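Local coordinates for phosphate-binding protein (Xanthomonas axonopodis pv. citri, PDB 5UB3) that probably acts as a periplasmic ligand-binding receptor paired with a diguanylate cyclase, and carries a bound chloride ion in this crystal, at residues Gln20-Pro23 with Leu24-Val28; Met131-Leu134 with Leu135-Gly138. All coordinates share one frame; numbering follows the deposited sequence.

Contact 1 (Gln20-Pro23 with Leu24-Val28); sequences QLKP and LLDYV
Lys22 CG and CD stand off one face of the Asp26 carboxylate, one helical turn later, and NZ comes down close to its plane on the OD1 side. CE of Lys22 comes to 3.1 Å from OD1 of Asp26, while CG of Lys22 stands 3.5 Å from OD2. The ammonium forms a rather long salt bridge, Lys22 NZ to Asp26 OD1 3.4 Å. Lys22 gets there by leaving the backbone with CG anti to N and then turning back about the CB-CG bond (chi2 62°); it is modelled in two conformers, so this pairing is tentative and probably formed only part of the time. The other flat group, the Tyr27 ring, leads away from the turn before: its hydroxyl bonds Asp238 and Arg31 makes a cation-pi contact with it, while its CB rests near Pro23 O. All this lies on helix 14-28, which connects the parallel strands 4-8 and 39-42 in a beta-alpha-beta unit of the periplasmic binding fold. Leu21 and Leu25 pack on those strands through Leu7 and Ile42, and Leu24 turns to Leu232 and Phe248. Pro23 has no N-H to give to the turn before, and the helix is kinked here. Gln20 O and Leu24 N are too far apart for a direct bond; a water spans the gap, donating to Gln20 O at 2.5 Å and accepting from Leu24 N at 3.0 Å. Regular pairing resumes with Leu25 N to Leu21 O and Asp26 N to Lys22 O (2.8 Å), both fairly straight, whereas Tyr27 N reaches Pro23 O at a more bent 148°.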
loop_
_atom_site.group_PDB
_atom_site.type_symbol
_atom_site.label_atom_id
_atom_site.label_comp_id
_atom_site.label_asym_id
_atom_site.label_seq_id
_atom_site.Cartn_x
_atom_site.Cartn_y
_atom_site.Cartn_z
ATOM N N GLN A 20 9.022 -6.967 -11.052
ATOM C CA GLN A 20 8.112 -7.602 -10.115
ATOM C C GLN A 20 6.785 -8.054 -10.760
ATOM O O GLN A 20 6.167 -9.017 -10.334
ATOM C CB GLN A 20 7.905 -6.626 -8.941
ATOM C CG GLN A 20 9.237 -6.327 -8.248
ATOM C CD GLN A 20 9.103 -6.118 -6.752
ATOM O OE1 GLN A 20 8.798 -5.002 -6.301
ATOM N NE2 GLN A 20 9.264 -7.218 -5.960
ATOM N N LEU A 21 6.400 -7.395 -11.850
ATOM C CA LEU A 21 5.166 -7.643 -12.510
ATOM C C LEU A 21 5.262 -8.534 -13.753
ATOM O O LEU A 21 4.353 -9.328 -14.013
ATOM C CB LEU A 21 4.579 -6.291 -12.911
ATOM C CG LEU A 21 4.316 -5.346 -11.726
ATOM C CD1 LEU A 21 3.922 -4.012 -12.335
ATOM C CD2 LEU A 21 3.198 -5.865 -10.847
ATOM N N LYS A 22 6.341 -8.410 -14.523
ATOM C CA LYS A 22 6.396 -9.073 -15.833
ATOM C C LYS A 22 6.352 -10.578 -15.727
ATOM O O LYS A 22 5.605 -11.222 -16.471
ATOM C CB LYS A 22 7.619 -8.645 -16.651
ATOM C CG LYS A 22 7.719 -9.353 -18.010
ATOM C CD LYS A 22 6.509 -9.012 -18.876
ATOM C CE LYS A 22 6.730 -9.127 -20.389
ATOM N NZ LYS A 22 5.538 -8.587 -21.113
ATOM N N PRO A 23 7.139 -11.167 -14.807
ATOM C CA PRO A 23 7.060 -12.638 -14.701
ATOM C C PRO A 23 5.649 -13.207 -14.487
ATOM O O PRO A 23 5.261 -14.160 -15.173
ATOM C CB PRO A 23 7.960 -12.955 -13.519
ATOM C CG PRO A 23 8.934 -11.824 -13.472
ATOM C CD PRO A 23 8.121 -10.616 -13.833
ATOM N N LEU A 24 4.854 -12.620 -13.577
ATOM C CA LEU A 24 3.507 -13.169 -13.356
ATOM C C LEU A 24 2.587 -12.871 -14.541
ATOM O O LEU A 24 1.741 -13.723 -14.894
ATOM C CB LEU A 24 2.908 -12.661 -12.044
ATOM C CG LEU A 24 1.525 -13.199 -11.708
ATOM C CD1 LEU A 24 1.610 -14.718 -11.536
ATOM C CD2 LEU A 24 0.925 -12.521 -10.470
ATOM N N LEU A 25 2.755 -11.701 -15.160
ATOM C CA LEU A 25 2.000 -11.353 -16.369
ATOM C C LEU A 25 2.294 -12.369 -17.448
ATOM O O LEU A 25 1.383 -12.844 -18.076
ATOM C CB LEU A 25 2.338 -9.968 -16.862
ATOM C CG LEU A 25 1.567 -9.451 -18.053
ATOM C CD1 LEU A 25 0.100 -9.161 -17.716
ATOM C CD2 LEU A 25 2.278 -8.243 -18.644
ATOM N N ASP A 26 3.563 -12.736 -17.617
ATOM C CA ASP A 26 3.965 -13.800 -18.583
ATOM C C ASP A 26 3.407 -15.164 -18.258
ATOM O O ASP A 26 3.092 -15.902 -19.158
ATOM C CB ASP A 26 5.462 -13.878 -18.751
ATOM C CG ASP A 26 6.022 -12.644 -19.449
ATOM O OD1 ASP A 26 5.240 -11.808 -19.916
ATOM O OD2 ASP A 26 7.224 -12.491 -19.531
ATOM N N TYR A 27 3.224 -15.455 -16.994
ATOM C CA TYR A 27 2.507 -16.659 -16.569
ATOM C C TYR A 27 0.986 -16.556 -16.857
ATOM O O TYR A 27 0.357 -17.511 -17.377
ATOM C CB TYR A 27 2.798 -16.912 -15.093
ATOM C CG TYR A 27 2.027 -18.056 -14.554
ATOM C CD1 TYR A 27 0.749 -17.852 -14.040
ATOM C CD2 TYR A 27 2.545 -19.355 -14.583
ATOM C CE1 TYR A 27 -0.001 -18.906 -13.560
ATOM C CE2 TYR A 27 1.806 -20.414 -14.081
ATOM C CZ TYR A 27 0.537 -20.179 -13.571
ATOM O OH TYR A 27 -0.263 -21.164 -13.064
ATOM N N VAL A 28 0.396 -15.397 -16.570
ATOM C CA VAL A 28 -1.070 -15.243 -16.678
ATOM C C VAL A 28 -1.577 -15.260 -18.147
ATOM O O VAL A 28 -2.541 -15.954 -18.495
ATOM C CB VAL A 28 -1.494 -13.946 -15.952
ATOM C CG1 VAL A 28 -2.870 -13.470 -16.318
ATOM C CG2 VAL A 28 -1.370 -14.184 -14.443
HETATM O O HOH W 1 6.127 -11.387 -11.147
#

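Contact 2 (Met131-Leu134 with Leu135-Gly138); sequences MLEL and LRNG
Leu132 lies against the guanidinium of Arg136, its CD2 set 3.7 Å above the plane and over the centre of one face, with CG close to NE. Glu133 meets the same group at its edge instead: OE1 sits near the guanidinium plane, 3.5 Å from Arg136 NH1, in a salt bridge whose hydrogen bond is weak. The carboxylate is turned 55° from the guanidinium, and its stronger partner is elsewhere, since Glu133 OE2 bonds His204 NE2. Arg136 runs extended from CG to NE, outward from the helix and leaning back along it, so the guanidinium lies beside Leu132 and Glu133. Asn137 lies alongside Glu133, pointing the same way. Its ND2 gives Glu133 O a bond of 2.9 Å that is almost straight (176°) and lies in the amide plane, while Asn137 N approaches that oxygen from the opposite face of the carbonyl at 3.2 Å. The carbonyl is thus gripped twice where helix 124-136 ends. The ending is a Schellman motif: Gly138, with positive phi (68°), is its C-prime residue, Gly138 N bonds Leu135 O at 3.0 Å, and the N-H of the following residue turns back to Leu134 O. A water ties the two polar side chains further, giving to Glu133 OE2 at 2.7 Å and accepting from Asn137 ND2. Elsewhere on the helix, Met131 and Leu134 pack on strand 115-118, and Leu135 touches Arg274 of helix 259-277.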
loop_
_atom_site.group_PDB
_atom_site.type_symbol
_atom_site.label_atom_id
_atom_site.label_comp_id
_atom_site.label_asym_id
_atom_site.label_seq_id
_atom_site.Cartn_x
_atom_site.Cartn_y
_atom_site.Cartn_z
ATOM N N MET A 131 -2.527 8.541 9.347
ATOM C CA MET A 131 -3.346 9.738 9.388
ATOM C C MET A 131 -4.715 9.408 9.979
ATOM O O MET A 131 -5.276 10.168 10.742
ATOM C CB MET A 131 -3.571 10.378 8.004
ATOM C CG MET A 131 -2.387 11.103 7.450
ATOM S SD MET A 131 -1.860 12.467 8.505
ATOM C CE MET A 131 -2.385 13.837 7.497
ATOM N N LEU A 132 -5.253 8.261 9.602
ATOM C CA LEU A 132 -6.529 7.837 10.156
ATOM C C LEU A 132 -6.407 7.751 11.661
ATOM O O LEU A 132 -7.296 8.195 12.360
ATOM C CB LEU A 132 -6.961 6.466 9.589
ATOM C CG LEU A 132 -8.251 5.931 10.111
ATOM C CD1 LEU A 132 -9.355 6.947 9.846
ATOM C CD2 LEU A 132 -8.512 4.599 9.423
ATOM N N GLU A 133 -5.314 7.156 12.127
ATOM C CA GLU A 133 -5.112 6.983 13.544
ATOM C C GLU A 133 -5.120 8.313 14.269
ATOM O O GLU A 133 -5.667 8.428 15.360
ATOM C CB GLU A 133 -3.853 6.207 13.843
ATOM C CG GLU A 133 -3.879 5.536 15.209
ATOM C CD GLU A 133 -4.702 4.243 15.260
ATOM O OE1 GLU A 133 -5.493 3.951 14.318
ATOM O OE2 GLU A 133 -4.511 3.553 16.271
ATOM N N LEU A 134 -4.519 9.314 13.668
ATOM C CA LEU A 134 -4.444 10.589 14.300
ATOM C C LEU A 134 -5.831 11.199 14.338
ATOM O O LEU A 134 -6.225 11.784 15.344
ATOM C CB LEU A 134 -3.429 11.497 13.599
ATOM C CG LEU A 134 -1.971 11.059 13.696
ATOM C CD1 LEU A 134 -1.154 12.085 12.925
ATOM C CD2 LEU A 134 -1.455 10.868 15.082
ATOM N N LEU A 135 -6.582 11.046 13.262
ATOM C CA LEU A 135 -7.926 11.556 13.257
ATOM C C LEU A 135 -8.788 10.974 14.381
ATOM O O LEU A 135 -9.467 11.722 15.101
ATOM C CB LEU A 135 -8.605 11.346 11.907
ATOM C CG LEU A 135 -8.204 12.253 10.775
ATOM C CD1 LEU A 135 -8.828 11.651 9.549
ATOM C CD2 LEU A 135 -8.656 13.709 10.873
ATOM N N ARG A 136 -8.720 9.669 14.539
ATOM C CA ARG A 136 -9.517 8.981 15.560
ATOM C C ARG A 136 -9.194 9.479 16.950
ATOM O O ARG A 136 -10.076 9.537 17.781
ATOM C CB ARG A 136 -9.287 7.457 15.523
ATOM C CG ARG A 136 -9.945 6.793 14.327
ATOM C CD ARG A 136 -9.235 5.497 14.028
ATOM N NE ARG A 136 -10.013 4.674 13.122
ATOM C CZ ARG A 136 -9.702 3.421 12.790
ATOM N NH1 ARG A 136 -8.608 2.838 13.230
ATOM N NH2 ARG A 136 -10.508 2.739 12.003
ATOM N N ASN A 137 -7.933 9.859 17.174
ATOM C CA ASN A 137 -7.485 10.347 18.466
ATOM C C ASN A 137 -7.509 11.864 18.620
ATOM O O ASN A 137 -7.028 12.387 19.622
ATOM C CB ASN A 137 -6.103 9.762 18.738
ATOM C CG ASN A 137 -6.184 8.273 19.063
ATOM O OD1 ASN A 137 -6.402 7.869 20.221
ATOM N ND2 ASN A 137 -6.070 7.457 18.030
ATOM N N GLY A 138 -8.064 12.569 17.642
ATOM C CA GLY A 138 -8.215 13.994 17.719
ATOM C C GLY A 138 -6.918 14.747 17.688
ATOM O O GLY A 138 -6.840 15.887 18.179
HETATM O O HOH W 2 -6.033 4.555 18.327
#

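How the contacts relate
Contact 1 comes first along the chain, in the C-terminal half of helix 14-28, and contact 2 follows at the end of helix 124-136. Their centres lie about 38 Å apart, on opposite sides of the chain's centre, and their nearest atoms about 24 Å apart. Helix 14-28 packs on strands 4-8 and 39-42, and helix 124-136 on strand 115-118, which pairs with 156-160 and 178-182. Each helix thus has strands of its own, consistent with the two-lobed architecture of periplasmic binding proteins; the contacts probably belong to separate halves around the cleft where such proteins usually bind ligand. The C-terminal helix 259-277 lies beside contact 2, whereas helix 222-235 flanks contact 1.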